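PDB 4U9B: NO-binding heme-dependent sensor protein from Shewanella oneidensis, which binds heme and, through its iron, nitric oxide, consistent with a role as an H-NOX gas sensor in signalling. Local coordinates for residues A[101-104]-A[105-109]; A[51-54]-A[55-59]. All coordinates share one frame; numbering follows the deposited sequence.

In the fold
Both contacts are local, each made within a single helix, so neither closes a long loop; they follow one another along the chain without nesting or crossing. Coming from the N terminus, interaction 2 is met first, in the last turns of helix 44-58, where residues 51-59 pack against helices 19-29 and 62-80. The chain then runs through helix 62-80 and two short helices before interaction 1 forms in helix 98-109, beside the heme and just ahead of strand 117-122. The two centres lie about 32 Å apart, on opposite sides of the chain's centre. Together they illustrate how side chains three or four residues apart pair along a helix, once near its C-terminal end and once beside the heme.

Interaction 1: A[101-104]-A[105-109]; sequences VIHL and EVNKL. With HEM (protoporphyrin IX containing Fe), chain B.
The heme pocket of this H-NOX domain is lined by helix 98-109, and residues Ile102 and Val106, one turn apart, present its apolar face to the porphyrin. Their CG2 methyls meet at 4.0 Å. Val106 CG2 comes within 3.4 Å of the heme meso carbon CHD, while Ile102 CD1 rests on the ring methyl CMC at 3.6 Å; Ile102 also touches the bound nitric oxide. His103, known as the axial iron ligand in another structure of this protein, is not bound to the iron here: its imidazole, CG anti to the backbone N (chi1 -166°), lies well away from the heme iron and sits beside Asn107, in keeping with cleavage of the iron-histidine bond.

Elsewhere on the helix, Glu105 bends at chi2 and offers OE1 to Lys108 NZ, a salt bridge of 2.8 Å met on the syn side of the carboxylate. Glu105 OE2 forms a salt bridge with Lys87 NZ, so the carboxylate joins this helix to the loop between helices 82-85 and 91-96, while Glu105 CG packs over Val101 O. With an alanine in place of Glu105, Lys87 and Lys108 would probably lose the carboxylate they share, and the end of Lys108 would be set free to turn. The Lys108 chain also runs across Leu104, Lys108 CD to Leu104 CG at 3.8 Å.

His103 O is gripped twice, by Asn107 N at 3.1 Å and Asn107 ND2 at 2.9 Å, arriving from opposite faces of its carbonyl plane. The same ND2 lies over one face of the His103 ring, near its rim, 3.4 Å from His103 CD2.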
loop_
_atom_site.group_PDB
_atom_site.type_symbol
_atom_site.label_atom_id
_atom_site.label_comp_id
_atom_site.label_asym_id
_atom_site.label_seq_id
_atom_site.Cartn_x
_atom_site.Cartn_y
_atom_site.Cartn_z
ATOM N N VAL A 101 7.776 1.084 14.378
ATOM C CA VAL A 101 9.021 1.098 13.625
ATOM C C VAL A 101 8.875 1.729 12.240
ATOM O O VAL A 101 9.605 2.660 11.912
ATOM C CB VAL A 101 9.578 -0.333 13.485
ATOM C CG1 VAL A 101 10.901 -0.338 12.735
ATOM C CG2 VAL A 101 9.756 -0.950 14.862
ATOM N N ILE A 102 7.943 1.230 11.430
ATOM C CA ILE A 102 7.775 1.745 10.071
ATOM C C ILE A 102 7.437 3.232 10.094
ATOM O O ILE A 102 8.056 4.022 9.380
ATOM C CB ILE A 102 6.669 0.998 9.297
ATOM C CG1 ILE A 102 6.973 -0.504 9.214
ATOM C CG2 ILE A 102 6.498 1.590 7.892
ATOM C CD1 ILE A 102 8.112 -0.869 8.303
ATOM N N HIS A 103 6.456 3.605 10.912
ATOM C CA HIS A 103 6.017 4.997 11.020
ATOM C C HIS A 103 7.201 5.908 11.329
ATOM O O HIS A 103 7.373 6.955 10.701
ATOM C CB HIS A 103 4.944 5.132 12.104
ATOM C CG HIS A 103 4.198 6.432 12.068
ATOM N ND1 HIS A 103 3.035 6.601 11.351
ATOM C CD2 HIS A 103 4.446 7.619 12.672
ATOM C CE1 HIS A 103 2.598 7.840 11.509
ATOM N NE2 HIS A 103 3.436 8.477 12.304
ATOM N N LEU A 104 8.024 5.491 12.287
ATOM C CA LEU A 104 9.197 6.261 12.681
ATOM C C LEU A 104 10.187 6.419 11.539
ATOM O O LEU A 104 10.626 7.530 11.237
ATOM C CB LEU A 104 9.905 5.596 13.867
ATOM C CG LEU A 104 11.188 6.307 14.310
ATOM C CD1 LEU A 104 10.851 7.631 14.964
ATOM C CD2 LEU A 104 12.006 5.442 15.233
ATOM N N GLU A 105 10.560 5.302 10.924
ATOM C CA GLU A 105 11.594 5.322 9.896
ATOM C C GLU A 105 11.147 6.106 8.667
ATOM O O GLU A 105 11.963 6.744 8.006
ATOM C CB GLU A 105 11.988 3.894 9.503
ATOM C CG GLU A 105 12.570 3.057 10.647
ATOM C CD GLU A 105 13.783 3.696 11.306
ATOM O OE1 GLU A 105 14.493 4.474 10.638
ATOM O OE2 GLU A 105 14.024 3.416 12.500
ATOM N N VAL A 106 9.854 6.065 8.356
ATOM C CA VAL A 106 9.336 6.841 7.232
ATOM C C VAL A 106 9.403 8.331 7.546
ATOM O O VAL A 106 9.733 9.134 6.681
ATOM C CB VAL A 106 7.883 6.453 6.880
ATOM C CG1 VAL A 106 7.282 7.430 5.861
ATOM C CG2 VAL A 106 7.836 5.033 6.331
ATOM N N ASN A 107 9.087 8.703 8.782
ATOM C CA ASN A 107 9.121 10.110 9.167
ATOM C C ASN A 107 10.547 10.636 9.282
ATOM O O ASN A 107 10.784 11.845 9.192
ATOM C CB ASN A 107 8.373 10.320 10.483
ATOM C CG ASN A 107 6.894 10.576 10.270
ATOM O OD1 ASN A 107 6.488 11.689 9.939
ATOM N ND2 ASN A 107 6.080 9.543 10.449
ATOM N N LYS A 108 11.496 9.727 9.475
ATOM C CA LYS A 108 12.908 10.089 9.477
ATOM C C LYS A 108 13.415 10.304 8.053
ATOM O O LYS A 108 14.267 11.158 7.811
ATOM C CB LYS A 108 13.741 9.008 10.174
ATOM C CG LYS A 108 13.673 9.054 11.693
ATOM C CD LYS A 108 14.135 7.745 12.340
ATOM C CE LYS A 108 15.533 7.336 11.901
ATOM N NZ LYS A 108 15.946 6.042 12.515
ATOM N N LEU A 109 12.874 9.533 7.112
ATOM C CA LEU A 109 13.368 9.536 5.735
ATOM C C LEU A 109 12.617 10.491 4.808
ATOM O O LEU A 109 13.122 10.845 3.741
ATOM C CB LEU A 109 13.294 8.125 5.155
ATOM C CG LEU A 109 14.220 7.078 5.767
ATOM C CD1 LEU A 109 13.785 5.691 5.325
ATOM C CD2 LEU A 109 15.663 7.333 5.371
HETATM C CHA HEM B . 1.841 4.547 2.642
HETATM C CHB HEM B . 0.312 0.508 4.828
HETATM C CHC HEM B . 4.813 -1.233 4.861
HETATM C CHD HEM B . 6.422 3.218 3.804
HETATM C C1A HEM B . 1.033 3.519 3.063
HETATM C C2A HEM B . -0.361 3.325 2.716
HETATM C C3A HEM B . -0.772 2.206 3.322
HETATM C C4A HEM B . 0.336 1.656 4.069
HETATM C CMA HEM B . -2.177 1.581 3.255
HETATM C CAA HEM B . -1.216 4.242 1.812
HETATM C CBA HEM B . -1.499 5.581 2.499
HETATM C CGA HEM B . -2.731 5.551 3.378
HETATM O O1A HEM B . -3.065 6.616 3.967
HETATM O O2A HEM B . -3.391 4.486 3.503
HETATM C C1B HEM B . 1.376 -0.345 4.981
HETATM C C2B HEM B . 1.303 -1.724 5.410
HETATM C C3B HEM B . 2.558 -2.211 5.434
HETATM C C4B HEM B . 3.446 -1.150 4.993
HETATM C CMB HEM B . -0.035 -2.403 5.783
HETATM C CAB HEM B . 3.078 -3.622 5.798
HETATM C CBB HEM B . 2.312 -4.718 5.802
HETATM C C1C HEM B . 5.654 -0.175 4.581
HETATM C C2C HEM B . 7.095 -0.242 4.508
HETATM C C3C HEM B . 7.569 0.978 4.228
HETATM C C4C HEM B . 6.423 1.871 4.101
HETATM C CMC HEM B . 7.923 -1.525 4.730
HETATM C CAC HEM B . 9.079 1.291 4.064
HETATM C CBC HEM B . 9.574 2.534 4.035
HETATM C C1D HEM B . 5.361 3.939 3.303
HETATM C C2D HEM B . 5.490 5.204 2.618
HETATM C C3D HEM B . 4.066 5.617 2.256
HETATM C C4D HEM B . 3.213 4.568 2.760
HETATM C CMD HEM B . 6.789 5.970 2.302
HETATM C CAD HEM B . 3.623 6.885 1.507
HETATM C CBD HEM B . 3.354 8.016 2.495
HETATM C CGD HEM B . 2.914 9.233 1.727
HETATM O O1D HEM B . 2.462 9.062 0.568
HETATM O O2D HEM B . 3.011 10.370 2.265
HETATM N NA HEM B . 1.429 2.476 3.884
HETATM N NB HEM B . 2.691 -0.028 4.731
HETATM N NC HEM B . 5.278 1.131 4.328
HETATM N ND HEM B . 4.009 3.599 3.368
HETATM FE FE HEM B . 3.349 1.876 4.267
#

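Interaction 2: A[51-54]-A[55-59]; sequences VQDV and AQRLN
With Asp53 CG turned anti to its amide nitrogen (chi1 -164°) and Arg57 CG beside its own (chi1 -75°), the carboxylate leans along the helix to meet a guanidinium reaching back from one turn later. The Arg57 chain, extended from CG to NE, passes Asp53 O, which Arg57 CG approaches to 3.2 Å. Arg57 NE donates to Asp53 OD1 at 2.6 Å, a salt bridge in which NE stands above the carboxylate plane while OD1 lies near the guanidinium edge. The planes are turned 66° apart, and the second link, Arg57 NH2 to Asp53 OD2, is weak at 3.4 Å. OD2 also takes a salt bridge from Lys28 and a hydrogen bond from His29, both of helix 19-29, so the buried carboxylate ties the two helices.

Val54 and Leu58 run alongside each other in the same direction, Val54 CG1 3.8 Å from Leu58 CD1. Ala55, its CB over Val51 O at 3.4 Å, packs on Ile62 and Val65 of helix 62-80. Beyond Leu58, Met60 N pairs with Ala55 O and Asn59 N bonds weakly to Gln56 O; Asn59, with positive phi, is the C-prime residue of a Schellman motif ending helix 44-58.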
loop_
_atom_site.group_PDB
_atom_site.type_symbol
_atom_site.label_atom_id
_atom_site.label_comp_id
_atom_site.label_asym_id
_atom_site.label_seq_id
_atom_site.Cartn_x
_atom_site.Cartn_y
_atom_site.Cartn_z
ATOM N N VAL A 51 -5.325 5.149 -11.181
ATOM C CA VAL A 51 -5.765 3.796 -10.866
ATOM C C VAL A 51 -7.235 3.599 -11.249
ATOM O O VAL A 51 -7.624 2.507 -11.654
ATOM C CB VAL A 51 -5.548 3.465 -9.372
ATOM C CG1 VAL A 51 -5.975 2.042 -9.060
ATOM C CG2 VAL A 51 -4.079 3.619 -9.010
ATOM N N GLN A 52 -8.040 4.653 -11.132
ATOM C CA GLN A 52 -9.443 4.599 -11.550
ATOM C C GLN A 52 -9.556 4.327 -13.042
ATOM O O GLN A 52 -10.414 3.554 -13.481
ATOM C CB GLN A 52 -10.172 5.899 -11.202
ATOM C CG GLN A 52 -11.688 5.847 -11.455
ATOM C CD GLN A 52 -12.521 5.759 -10.185
ATOM O OE1 GLN A 52 -11.995 5.622 -9.079
ATOM N NE2 GLN A 52 -13.839 5.839 -10.344
ATOM N N ASP A 53 -8.688 4.972 -13.813
ATOM C CA ASP A 53 -8.656 4.805 -15.261
ATOM C C ASP A 53 -8.305 3.362 -15.618
ATOM O O ASP A 53 -8.993 2.725 -16.415
ATOM C CB ASP A 53 -7.642 5.774 -15.872
ATOM C CG ASP A 53 -7.823 5.952 -17.362
ATOM O OD1 ASP A 53 -8.337 5.029 -18.026
ATOM O OD2 ASP A 53 -7.446 7.028 -17.865
ATOM N N VAL A 54 -7.240 2.850 -15.007
ATOM C CA VAL A 54 -6.812 1.473 -15.225
ATOM C C VAL A 54 -7.945 0.501 -14.910
ATOM O O VAL A 54 -8.233 -0.402 -15.694
ATOM C CB VAL A 54 -5.580 1.122 -14.358
ATOM C CG1 VAL A 54 -5.244 -0.364 -14.450
ATOM C CG2 VAL A 54 -4.380 1.962 -14.774
ATOM N N ALA A 55 -8.585 0.691 -13.762
ATOM C CA ALA A 55 -9.651 -0.206 -13.333
ATOM C C ALA A 55 -10.811 -0.200 -14.325
ATOM O O ALA A 55 -11.328 -1.259 -14.681
ATOM C CB ALA A 55 -10.141 0.175 -11.949
ATOM N N GLN A 56 -11.213 0.983 -14.779
ATOM C CA GLN A 56 -12.337 1.084 -15.702
ATOM C C GLN A 56 -11.982 0.483 -17.058
ATOM O O GLN A 56 -12.844 -0.076 -17.739
ATOM C CB GLN A 56 -12.785 2.539 -15.871
ATOM C CG GLN A 56 -13.958 2.689 -16.839
ATOM C CD GLN A 56 -14.699 4.008 -16.704
ATOM O OE1 GLN A 56 -14.667 4.653 -15.657
ATOM N NE2 GLN A 56 -15.381 4.409 -17.772
ATOM N N ARG A 57 -10.716 0.593 -17.449
ATOM C CA ARG A 57 -10.253 0.007 -18.705
ATOM C C ARG A 57 -10.367 -1.510 -18.660
ATOM O O ARG A 57 -10.725 -2.149 -19.650
ATOM C CB ARG A 57 -8.807 0.412 -18.995
ATOM C CG ARG A 57 -8.653 1.846 -19.474
ATOM C CD ARG A 57 -7.195 2.213 -19.701
ATOM N NE ARG A 57 -7.025 3.659 -19.836
ATOM C CZ ARG A 57 -6.057 4.248 -20.535
ATOM N NH1 ARG A 57 -5.155 3.523 -21.184
ATOM N NH2 ARG A 57 -5.998 5.571 -20.588
ATOM N N LEU A 58 -10.054 -2.075 -17.499
ATOM C CA LEU A 58 -10.118 -3.517 -17.295
ATOM C C LEU A 58 -11.506 -3.958 -16.833
ATOM O O LEU A 58 -11.760 -5.149 -16.665
ATOM C CB LEU A 58 -9.061 -3.945 -16.276
ATOM C CG LEU A 58 -7.620 -3.617 -16.681
ATOM C CD1 LEU A 58 -6.673 -3.757 -15.504
ATOM C CD2 LEU A 58 -7.179 -4.508 -17.827
ATOM N N ASN A 59 -12.397 -2.989 -16.629
ATOM C CA ASN A 59 -13.764 -3.263 -16.193
ATOM C C ASN A 59 -13.791 -4.000 -14.854
ATOM O O ASN A 59 -14.655 -4.847 -14.616
ATOM C CB ASN A 59 -14.510 -4.073 -17.256
ATOM C CG ASN A 59 -16.015 -3.850 -17.220
ATOM O OD1 ASN A 59 -16.493 -2.779 -16.838
ATOM N ND2 ASN A 59 -16.768 -4.863 -17.623
#